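Local coordinates for protein SM80.1 Vicilin (Solanum melongena, PDB 5VF5) that probably serves as a seed storage globulin of the 7S vicilin type, built from two cupin domains, and carries a copper ion in the crystal, at residues G254-Y260 with H325-A331; G273-M279 with V309-V315. All blocks are in the same frame, centred on the assembly; numbering follows the deposited sequence.

Contact 1 (G254-Y260 with H325-A331); sequences GMVLPYY and HPITFIA. With CU (copper (II) ion), chain D; ACT (acetate ion), chain C.
Tyr259 and Ile327 face each other as an antiparallel hydrogen-bonded pair, with Ile327 N giving its hydrogen to Tyr259 O (2.9 Å) and Tyr259 N returning one to Ile327 O (3.0 Å). Farther along, Val256 N reaches Phe329 O and Ala331 N reaches Gly254 O. In between, the regular pairing lapses: the buried Phe329 N has no partner, and Val256 O is taken instead by a side chain, Thr328 OG1, at 2.7 Å, nearly head-on to the carbonyl (C=O...O angle 178°). Its chi1 of -175° turns the hydroxyl away from the Thr328 backbone N and across to the partner strand.

Both strands belong to the beta-barrel of a cupin domain, the jelly-roll fold of the vicilins, and the side chains of Val256, Tyr259, Ile327 and Phe329 point to its inward face, toward strands 243-250 and 318-321. Ile327 CG2 sits over one face of the Tyr259 ring, a CH-pi contact 3.8 Å from the centroid, while the phenol OH continues to OXT of an acetate, probably from the crystallisation liquor, at 2.7 Å; Lys351, Arg266 and Asn261 also hold it. Val256 CG1 meets the edge of the Phe329 ring at CD1 (3.7 Å). Met255 and Ile330 pair on the other face of the sheet.

At the start of 325-331, His325 NE2 ligates copper at 2.0 Å, joined by Cys281 and His283, while its ND1 bonds to Ala323 O.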
ATOM      1  N   GLY A 254     -21.291  -1.608   8.509  1.00 16.27           N
ATOM      2  CA  GLY A 254     -20.453  -1.739   9.678  1.00 14.96           C
ATOM      3  C   GLY A 254     -19.569  -0.555   9.926  1.00 14.52           C
ATOM      4  O   GLY A 254     -19.495   0.384   9.118  1.00 14.92           O
ATOM      5  N   MET A 255     -18.868  -0.638  11.057  1.00 13.33           N
ATOM      6  CA  MET A 255     -17.833   0.331  11.415  1.00 12.60           C
ATOM      7  C   MET A 255     -16.759  -0.390  12.181  1.00 12.89           C
ATOM      8  O   MET A 255     -17.017  -1.387  12.822  1.00 13.64           O
ATOM      9  CB  MET A 255     -18.372   1.486  12.251  1.00 14.32           C
ATOM     10  CG  MET A 255     -18.910   1.064  13.610  1.00 14.37           C
ATOM     11  SD  MET A 255     -19.577   2.409  14.623  1.00 15.91           S
ATOM     12  CE  MET A 255     -18.118   3.333  15.041  1.00 16.17           C
ATOM     13  N   VAL A 256     -15.531   0.111  12.102  1.00 10.90           N
ATOM     14  CA  VAL A 256     -14.485  -0.305  13.026  1.00  9.90           C
ATOM     15  C   VAL A 256     -14.580   0.594  14.239  1.00 10.15           C
ATOM     16  O   VAL A 256     -14.715   1.831  14.115  1.00 12.31           O
ATOM     17  CB  VAL A 256     -13.074  -0.330  12.393  1.00 10.66           C
ATOM     18  CG1 VAL A 256     -12.581   1.026  11.914  1.00 12.30           C
ATOM     19  CG2 VAL A 256     -12.085  -0.956  13.383  1.00 11.49           C
ATOM     20  N   LEU A 257     -14.608   0.006  15.423  1.00 11.25           N
ATOM     21  CA  LEU A 257     -14.661   0.802  16.640  1.00 11.45           C
ATOM     22  C   LEU A 257     -13.418   1.716  16.727  1.00 10.74           C
ATOM     23  O   LEU A 257     -12.340   1.341  16.244  1.00 10.84           O
ATOM     24  CB  LEU A 257     -14.743  -0.108  17.857  1.00 12.51           C
ATOM     25  CG  LEU A 257     -16.112  -0.789  18.001  1.00 13.43           C
ATOM     26  CD1 LEU A 257     -16.064  -1.771  19.145  1.00 14.58           C
ATOM     27  CD2 LEU A 257     -17.219   0.207  18.276  1.00 14.36           C
ATOM     28  N   PRO A 258     -13.564   2.913  17.327  1.00 10.62           N
ATOM     29  CA  PRO A 258     -12.405   3.778  17.436  1.00 10.16           C
ATOM     30  C   PRO A 258     -11.203   3.058  18.050  1.00  9.67           C
ATOM     31  O   PRO A 258     -11.335   2.287  19.036  1.00 10.87           O
ATOM     32  CB  PRO A 258     -12.908   4.934  18.290  1.00 11.50           C
ATOM     33  CG  PRO A 258     -14.411   4.971  18.050  1.00 15.31           C
ATOM     34  CD  PRO A 258     -14.764   3.505  17.945  1.00 12.24           C
ATOM     35  N   TYR A 259     -10.034   3.289  17.457  1.00  9.24           N
ATOM     36  CA  TYR A 259      -8.814   2.682  17.963  1.00  9.22           C
ATOM     37  C   TYR A 259      -7.642   3.578  17.621  1.00  8.80           C
ATOM     38  O   TYR A 259      -7.773   4.582  16.895  1.00  9.95           O
ATOM     39  CB  TYR A 259      -8.599   1.307  17.306  1.00  9.88           C
ATOM     40  CG  TYR A 259      -8.222   1.400  15.831  1.00  9.49           C
ATOM     41  CD1 TYR A 259      -9.208   1.482  14.839  1.00 10.81           C
ATOM     42  CD2 TYR A 259      -6.900   1.456  15.430  1.00 10.77           C
ATOM     43  CE1 TYR A 259      -8.871   1.590  13.486  1.00 10.36           C
ATOM     44  CE2 TYR A 259      -6.559   1.579  14.078  1.00 11.15           C
ATOM     45  CZ  TYR A 259      -7.543   1.659  13.116  1.00  9.95           C
ATOM     46  OH  TYR A 259      -7.220   1.727  11.772  1.00 12.39           O
ATOM     47  N   TYR A 260      -6.479   3.256  18.151  1.00  8.63           N
ATOM     48  CA  TYR A 260      -5.239   3.872  17.678  1.00  9.67           C
ATOM     49  C   TYR A 260      -4.123   2.842  17.599  1.00  8.94           C
ATOM     50  O   TYR A 260      -4.162   1.791  18.272  1.00  9.73           O
ATOM     51  CB  TYR A 260      -4.814   5.103  18.539  1.00  9.97           C
ATOM     52  CG  TYR A 260      -4.391   4.769  19.961  1.00  9.16           C
ATOM     53  CD1 TYR A 260      -5.303   4.706  21.018  1.00 10.36           C
ATOM     54  CD2 TYR A 260      -3.075   4.488  20.255  1.00 10.48           C
ATOM     55  CE1 TYR A 260      -4.894   4.397  22.307  1.00 11.14           C
ATOM     56  CE2 TYR A 260      -2.669   4.200  21.553  1.00 11.11           C
ATOM     57  CZ  TYR A 260      -3.595   4.137  22.574  1.00 10.50           C
ATOM     58  OH  TYR A 260      -3.245   3.832  23.867  1.00 13.17           O
ATOM     59  N   HIS A 325      -2.932   8.376  16.949  1.00 10.23           N
ATOM     60  CA  HIS A 325      -4.135   9.141  16.638  1.00 10.86           C
ATOM     61  C   HIS A 325      -5.372   8.262  16.628  1.00  9.66           C
ATOM     62  O   HIS A 325      -5.443   7.328  15.841  1.00 10.08           O
ATOM     63  CB  HIS A 325      -3.999   9.816  15.283  1.00 11.45           C
ATOM     64  CG  HIS A 325      -3.082  11.003  15.270  1.00 12.47           C
ATOM     65  ND1 HIS A 325      -1.793  10.950  15.764  1.00 13.50           N
ATOM     66  CD2 HIS A 325      -3.239  12.248  14.756  1.00 14.85           C
ATOM     67  CE1 HIS A 325      -1.215  12.121  15.583  1.00 12.01           C
ATOM     68  NE2 HIS A 325      -2.065  12.921  14.972  1.00 12.42           N
ATOM     69  N   PRO A 326      -6.352   8.564  17.479  1.00  9.49           N
ATOM     70  CA  PRO A 326      -7.618   7.834  17.455  1.00 10.22           C
ATOM     71  C   PRO A 326      -8.301   7.989  16.103  1.00  9.81           C
ATOM     72  O   PRO A 326      -8.357   9.108  15.538  1.00 11.02           O
ATOM     73  CB  PRO A 326      -8.435   8.486  18.577  1.00 10.46           C
ATOM     74  CG  PRO A 326      -7.377   8.957  19.551  1.00 11.22           C
ATOM     75  CD  PRO A 326      -6.293   9.483  18.625  1.00 10.84           C
ATOM     76  N   ILE A 327      -8.846   6.901  15.586  1.00  9.55           N
ATOM     77  CA  ILE A 327      -9.491   6.867  14.279  1.00  9.66           C
ATOM     78  C   ILE A 327     -10.642   5.885  14.282  1.00  9.49           C
ATOM     79  O   ILE A 327     -10.577   4.850  14.934  1.00  9.73           O
ATOM     80  CB  ILE A 327      -8.433   6.495  13.189  1.00 11.56           C
ATOM     81  CG1 ILE A 327      -9.005   6.378  11.791  1.00 17.79           C
ATOM     82  CG2 ILE A 327      -7.745   5.174  13.499  1.00 13.01           C
ATOM     83  CD1 ILE A 327      -8.854   7.566  10.975  1.00 21.67           C
ATOM     84  N   THR A 328     -11.638   6.169  13.467  1.00 10.77           N
ATOM     85  CA  THR A 328     -12.730   5.258  13.146  1.00 11.09           C
ATOM     86  C   THR A 328     -13.070   5.401  11.681  1.00 10.08           C
ATOM     87  O   THR A 328     -12.922   6.486  11.079  1.00 11.65           O
ATOM     88  CB  THR A 328     -13.969   5.480  14.050  1.00 11.97           C
ATOM     89  OG1 THR A 328     -14.968   4.498  13.781  1.00 13.00           O
ATOM     90  CG2 THR A 328     -14.576   6.839  13.819  1.00 11.73           C
ATOM     91  N   PHE A 329     -13.550   4.321  11.111  1.00 10.70           N
ATOM     92  CA  PHE A 329     -14.083   4.262   9.742  1.00 10.90           C
ATOM     93  C   PHE A 329     -15.483   3.663   9.808  1.00 11.27           C
ATOM     94  O   PHE A 329     -15.685   2.649  10.465  1.00 11.36           O
ATOM     95  CB  PHE A 329     -13.251   3.386   8.825  1.00 11.20           C
ATOM     96  CG  PHE A 329     -11.823   3.807   8.671  1.00 11.58           C
ATOM     97  CD1 PHE A 329     -10.848   3.336   9.531  1.00 12.53           C
ATOM     98  CD2 PHE A 329     -11.432   4.646   7.638  1.00 12.97           C
ATOM     99  CE1 PHE A 329      -9.510   3.700   9.362  1.00 13.03           C
ATOM    100  CE2 PHE A 329     -10.121   5.013   7.456  1.00 13.39           C
ATOM    101  CZ  PHE A 329      -9.151   4.548   8.324  1.00 13.29           C
ATOM    102  N   ILE A 330     -16.401   4.236   9.046  1.00 11.65           N
ATOM    103  CA  ILE A 330     -17.785   3.827   8.995  1.00 12.92           C
ATOM    104  C   ILE A 330     -18.075   3.554   7.492  1.00 12.57           C
ATOM    105  O   ILE A 330     -18.024   4.461   6.653  1.00 14.01           O
ATOM    106  CB  ILE A 330     -18.747   4.938   9.486  1.00 13.98           C
ATOM    107  CG1 ILE A 330     -18.487   5.258  10.964  0.50 16.69           C
ATOM    108  CG2 ILE A 330     -20.177   4.483   9.299  0.50 16.13           C
ATOM    109  CD1 ILE A 330     -17.471   6.369  11.157  0.50 19.01           C
ATOM    110  N   ALA A 331     -18.340   2.306   7.165  1.00 12.14           N
ATOM    111  CA  ALA A 331     -18.715   1.908   5.827  1.00 13.40           C
ATOM    112  C   ALA A 331     -20.012   2.557   5.432  1.00 15.74           C
ATOM    113  O   ALA A 331     -20.951   2.698   6.231  1.00 18.09           O
ATOM    114  CB  ALA A 331     -18.804   0.400   5.717  1.00 14.74           C
TER
HETATM  115 CU    CU D 503      -2.026  14.921  15.048  0.50 15.06          CU
HETATM  116  C   ACT C 502      -4.495   0.077  10.432  1.00 13.12           C
HETATM  117  O   ACT C 502      -3.627  -0.841  10.564  1.00 14.90           O
HETATM  118  OXT ACT C 502      -4.690   0.898  11.356  1.00 12.25           O
HETATM  119  CH3 ACT C 502      -5.353   0.214   9.198  1.00 14.38           C

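Contact 2 (G273-M279 with V309-V315); sequences GNARFEM and VRGNLNV
Phe277 lies flat against the backbone of the 309-315 strand, its ring covering Gly311. Chi1 of 70° swings the ring over the partner strand, so that Gly311 N stands above one face, toward the rim, 3.4 Å from CZ. Glycine suits this place because a side chain at Gly311 would run into the ring, and the bare backbone instead offers a flat surface to the aromatic. The same two residues form a hydrogen-bonded pair, Phe277 N to Gly311 O at 2.9 Å, with a longer return bond from Gly311 N to Phe277 O.

Val309 and Leu313 flank this aromatic on the same face of the sheet. Leu313 CG approaches Phe277 CD2 obliquely at 3.7 Å, whereas Val309 comes to the ring more loosely and lies side by side with Met279; compact branched aliphatic chains suit this apolar face. Their backbones pair as well, Val309 with Met279 and Leu313 with Ala275, whose small methyl group is turned to the same apolar side.

The reverse face is less buried, and charged chains are tolerated there. The Glu278 carboxylate and the Arg310 guanidinium are stacked, their planes 1° apart, with OE2 3.4 Å from Arg310 NE; OE2 is above the guanidinium, so this salt bridge rests on charge without a directed N-H. Arg276 NH2 adds a weak bond to the same oxygen. At the Gly273/Val315 end of the contact, Asn314 ND2 donates to Asn274 OD1 (2.8 Å), the two amides nearly perpendicular, and a water links OD1 to Val315 N.

In this antiparallel barrel sheet, strand 327-331 runs along the other side of strand 275-281, and strand 318-321 packs against the apolar face, where Leu319 meets Phe277 and Ile321 meets Met279.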
ATOM      1  N   GLY A 273     -15.285   0.006  -2.108  1.00 17.57           N
ATOM      2  CA  GLY A 273     -16.261   0.692  -1.301  1.00 16.56           C
ATOM      3  C   GLY A 273     -15.930   2.105  -0.902  1.00 15.52           C
ATOM      4  O   GLY A 273     -15.034   2.748  -1.484  1.00 18.87           O
ATOM      5  N   ASN A 274     -16.682   2.576   0.092  1.00 15.26           N
ATOM      6  CA  ASN A 274     -16.634   3.946   0.574  1.00 16.55           C
ATOM      7  C   ASN A 274     -16.767   3.946   2.079  1.00 14.50           C
ATOM      8  O   ASN A 274     -17.436   3.077   2.682  1.00 15.26           O
ATOM      9  CB  ASN A 274     -17.848   4.703   0.035  1.00 18.12           C
ATOM     10  CG  ASN A 274     -17.763   4.968  -1.420  1.00 23.07           C
ATOM     11  OD1 ASN A 274     -16.830   5.595  -1.877  1.00 29.55           O
ATOM     12  ND2 ASN A 274     -18.698   4.427  -2.172  1.00 22.78           N
ATOM     13  N   ALA A 275     -16.137   4.924   2.707  1.00 13.75           N
ATOM     14  CA  ALA A 275     -16.299   5.129   4.126  1.00 13.44           C
ATOM     15  C   ALA A 275     -16.197   6.582   4.533  1.00 14.30           C
ATOM     16  O   ALA A 275     -15.565   7.400   3.856  1.00 16.95           O
ATOM     17  CB  ALA A 275     -15.281   4.274   4.910  1.00 15.17           C
ATOM     18  N   ARG A 276     -16.799   6.875   5.664  1.00 14.65           N
ATOM     19  CA  ARG A 276     -16.633   8.122   6.418  1.00 15.95           C
ATOM     20  C   ARG A 276     -15.546   7.815   7.444  1.00 14.80           C
ATOM     21  O   ARG A 276     -15.576   6.754   8.044  1.00 16.57           O
ATOM     22  CB  ARG A 276     -18.012   8.445   7.085  1.00 20.96           C
ATOM     23  CG  ARG A 276     -18.167   9.298   8.325  1.00 26.59           C
ATOM     24  CD  ARG A 276     -19.652   9.289   8.799  1.00 28.92           C
ATOM     25  NE  ARG A 276     -19.875  10.166   9.951  1.00 29.31           N
ATOM     26  CZ  ARG A 276     -20.830  10.017  10.882  1.00 27.48           C
ATOM     27  NH1 ARG A 276     -21.691   9.012  10.814  1.00 24.97           N
ATOM     28  NH2 ARG A 276     -20.932  10.884  11.903  1.00 26.64           N
ATOM     29  N   PHE A 277     -14.573   8.698   7.623  1.00 12.74           N
ATOM     30  CA  PHE A 277     -13.628   8.581   8.701  1.00 12.28           C
ATOM     31  C   PHE A 277     -13.701   9.744   9.644  1.00 11.16           C
ATOM     32  O   PHE A 277     -14.006  10.873   9.220  1.00 12.20           O
ATOM     33  CB  PHE A 277     -12.205   8.374   8.191  1.00 13.41           C
ATOM     34  CG  PHE A 277     -11.591   9.579   7.530  1.00 14.45           C
ATOM     35  CD1 PHE A 277     -10.867  10.487   8.293  1.00 14.64           C
ATOM     36  CD2 PHE A 277     -11.695   9.789   6.165  1.00 15.70           C
ATOM     37  CE1 PHE A 277     -10.264  11.592   7.702  1.00 15.55           C
ATOM     38  CE2 PHE A 277     -11.121  10.903   5.572  1.00 16.17           C
ATOM     39  CZ  PHE A 277     -10.422  11.813   6.354  1.00 16.10           C
ATOM     40  N   GLU A 278     -13.343   9.528  10.892  1.00 11.91           N
ATOM     41  CA  GLU A 278     -13.151  10.601  11.867  1.00 11.08           C
ATOM     42  C   GLU A 278     -11.886  10.276  12.639  1.00 10.44           C
ATOM     43  O   GLU A 278     -11.719   9.130  13.089  1.00 10.33           O
ATOM     44  CB  GLU A 278     -14.304  10.724  12.844  1.00 13.04           C
ATOM     45  CG  GLU A 278     -15.619  11.033  12.170  1.00 13.15           C
ATOM     46  CD  GLU A 278     -16.704  11.490  13.132  1.00 17.52           C
ATOM     47  OE1 GLU A 278     -16.541  11.292  14.375  1.00 18.20           O
ATOM     48  OE2 GLU A 278     -17.732  12.067  12.631  1.00 21.70           O
ATOM     49  N   MET A 279     -10.990  11.213  12.759  1.00 11.00           N
ATOM     50  CA  MET A 279      -9.726  11.111  13.442  1.00 11.17           C
ATOM     51  C   MET A 279      -9.652  12.250  14.456  1.00 12.05           C
ATOM     52  O   MET A 279     -10.170  13.359  14.201  1.00 14.33           O
ATOM     53  CB  MET A 279      -8.563  11.175  12.430  0.50 14.71           C
ATOM     54  CG  MET A 279      -7.190  10.823  12.992  0.50 13.64           C
ATOM     55  SD  MET A 279      -5.956  10.323  11.771  0.50 16.15           S
ATOM     56  CE  MET A 279      -5.843  11.843  10.862  0.50 17.65           C
ATOM     57  N   VAL A 309     -10.766  15.734  12.537  1.00 15.78           N
ATOM     58  CA  VAL A 309     -10.280  15.536  11.200  1.00 14.62           C
ATOM     59  C   VAL A 309     -11.150  14.490  10.518  1.00 16.12           C
ATOM     60  O   VAL A 309     -11.207  13.358  10.938  1.00 16.06           O
ATOM     61  CB  VAL A 309      -8.793  15.138  11.175  1.00 17.20           C
ATOM     62  CG1 VAL A 309      -8.306  14.883   9.769  1.00 20.78           C
ATOM     63  CG2 VAL A 309      -7.932  16.196  11.858  1.00 21.90           C
ATOM     64  N   ARG A 310     -11.912  14.899   9.515  1.00 17.44           N
ATOM     65  CA  ARG A 310     -12.961  14.092   8.945  1.00 16.23           C
ATOM     66  C   ARG A 310     -12.984  14.157   7.450  1.00 16.06           C
ATOM     67  O   ARG A 310     -12.524  15.106   6.829  1.00 18.79           O
ATOM     68  CB  ARG A 310     -14.308  14.469   9.491  1.00 18.31           C
ATOM     69  CG  ARG A 310     -14.368  14.420  10.994  1.00 21.83           C
ATOM     70  CD  ARG A 310     -15.673  14.857  11.523  1.00 25.94           C
ATOM     71  NE  ARG A 310     -15.714  14.729  12.973  1.00 22.01           N
ATOM     72  CZ  ARG A 310     -16.735  15.164  13.704  1.00 22.95           C
ATOM     73  NH1 ARG A 310     -17.785  15.744  13.110  1.00 26.70           N
ATOM     74  NH2 ARG A 310     -16.724  15.023  15.013  1.00 20.54           N
ATOM     75  N   GLY A 311     -13.551  13.121   6.874  1.00 13.39           N
ATOM     76  CA  GLY A 311     -13.737  13.050   5.469  1.00 14.60           C
ATOM     77  C   GLY A 311     -14.392  11.789   5.008  1.00 14.19           C
ATOM     78  O   GLY A 311     -14.846  10.951   5.806  1.00 17.97           O
ATOM     79  N   ASN A 312     -14.385  11.657   3.701  1.00 14.46           N
ATOM     80  CA  ASN A 312     -14.875  10.496   3.023  1.00 15.49           C
ATOM     81  C   ASN A 312     -13.776   9.934   2.171  1.00 15.75           C
ATOM     82  O   ASN A 312     -12.930  10.668   1.648  1.00 19.28           O
ATOM     83  CB  ASN A 312     -16.154  10.878   2.243  1.00 20.62           C
ATOM     84  CG  ASN A 312     -17.317  11.140   3.232  1.00 21.04           C
ATOM     85  OD1 ASN A 312     -17.441  12.241   3.782  1.00 30.79           O
ATOM     86  ND2 ASN A 312     -18.031  10.082   3.597  1.00 30.04           N
ATOM     87  N   LEU A 313     -13.746   8.609   2.126  1.00 14.45           N
ATOM     88  CA  LEU A 313     -12.799   7.869   1.346  1.00 13.22           C
ATOM     89  C   LEU A 313     -13.454   7.018   0.273  1.00 12.97           C
ATOM     90  O   LEU A 313     -14.424   6.299   0.548  1.00 16.49           O
ATOM     91  CB  LEU A 313     -11.966   6.957   2.271  1.00 13.95           C
ATOM     92  CG  LEU A 313     -11.016   7.655   3.203  1.00 15.12           C
ATOM     93  CD1 LEU A 313     -10.532   6.689   4.263  1.00 15.41           C
ATOM     94  CD2 LEU A 313      -9.850   8.244   2.404  1.00 18.26           C
ATOM     95  N   ASN A 314     -12.876   7.069  -0.920  1.00 13.48           N
ATOM     96  CA  ASN A 314     -13.333   6.332  -2.076  1.00 13.25           C
ATOM     97  C   ASN A 314     -12.196   5.476  -2.608  1.00 12.63           C
ATOM     98  O   ASN A 314     -11.014   5.662  -2.251  1.00 12.25           O
ATOM     99  CB  ASN A 314     -13.689   7.308  -3.221  1.00 16.98           C
ATOM    100  CG  ASN A 314     -14.567   8.418  -2.792  1.00 19.72           C
ATOM    101  OD1 ASN A 314     -14.326   9.593  -3.160  1.00 24.10           O
ATOM    102  ND2 ASN A 314     -15.600   8.093  -2.044  1.00 23.42           N
ATOM    103  N   VAL A 315     -12.546   4.575  -3.511  1.00 14.98           N
ATOM    104  CA  VAL A 315     -11.565   3.682  -4.112  1.00 13.68           C
ATOM    105  C   VAL A 315     -10.371   4.471  -4.680  1.00 13.54           C
ATOM    106  O   VAL A 315     -10.546   5.442  -5.400  1.00 16.07           O
ATOM    107  CB  VAL A 315     -12.198   2.770  -5.170  1.00 16.27           C
ATOM    108  CG1 VAL A 315     -11.123   2.035  -5.964  1.00 17.12           C
ATOM    109  CG2 VAL A 315     -13.142   1.782  -4.529  1.00 17.76           C
TER
HETATM  110  O   HOH W   1     -15.385   4.313  -3.970  1.00 20.88           O

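Strands 275-281 and 327-331 are neighbours in one cupin barrel sheet, so contacts 1 and 2 are successive strand pairings, joined by probable hydrogen bonds from Ile330 N to Arg276 O and from Thr328 N to Glu278 O. Contact 1 is the more buried, and its polar additions are specialised: a threonine bonded to backbone, an acetate-bound phenol and a copper ligand. Contact 2 is only partly buried; its regular pairing is apolar on one face and bears a charged network on the other. The apolar faces merge, since Phe329 touches both Phe277 and Leu313, and Ile327 touches Met279.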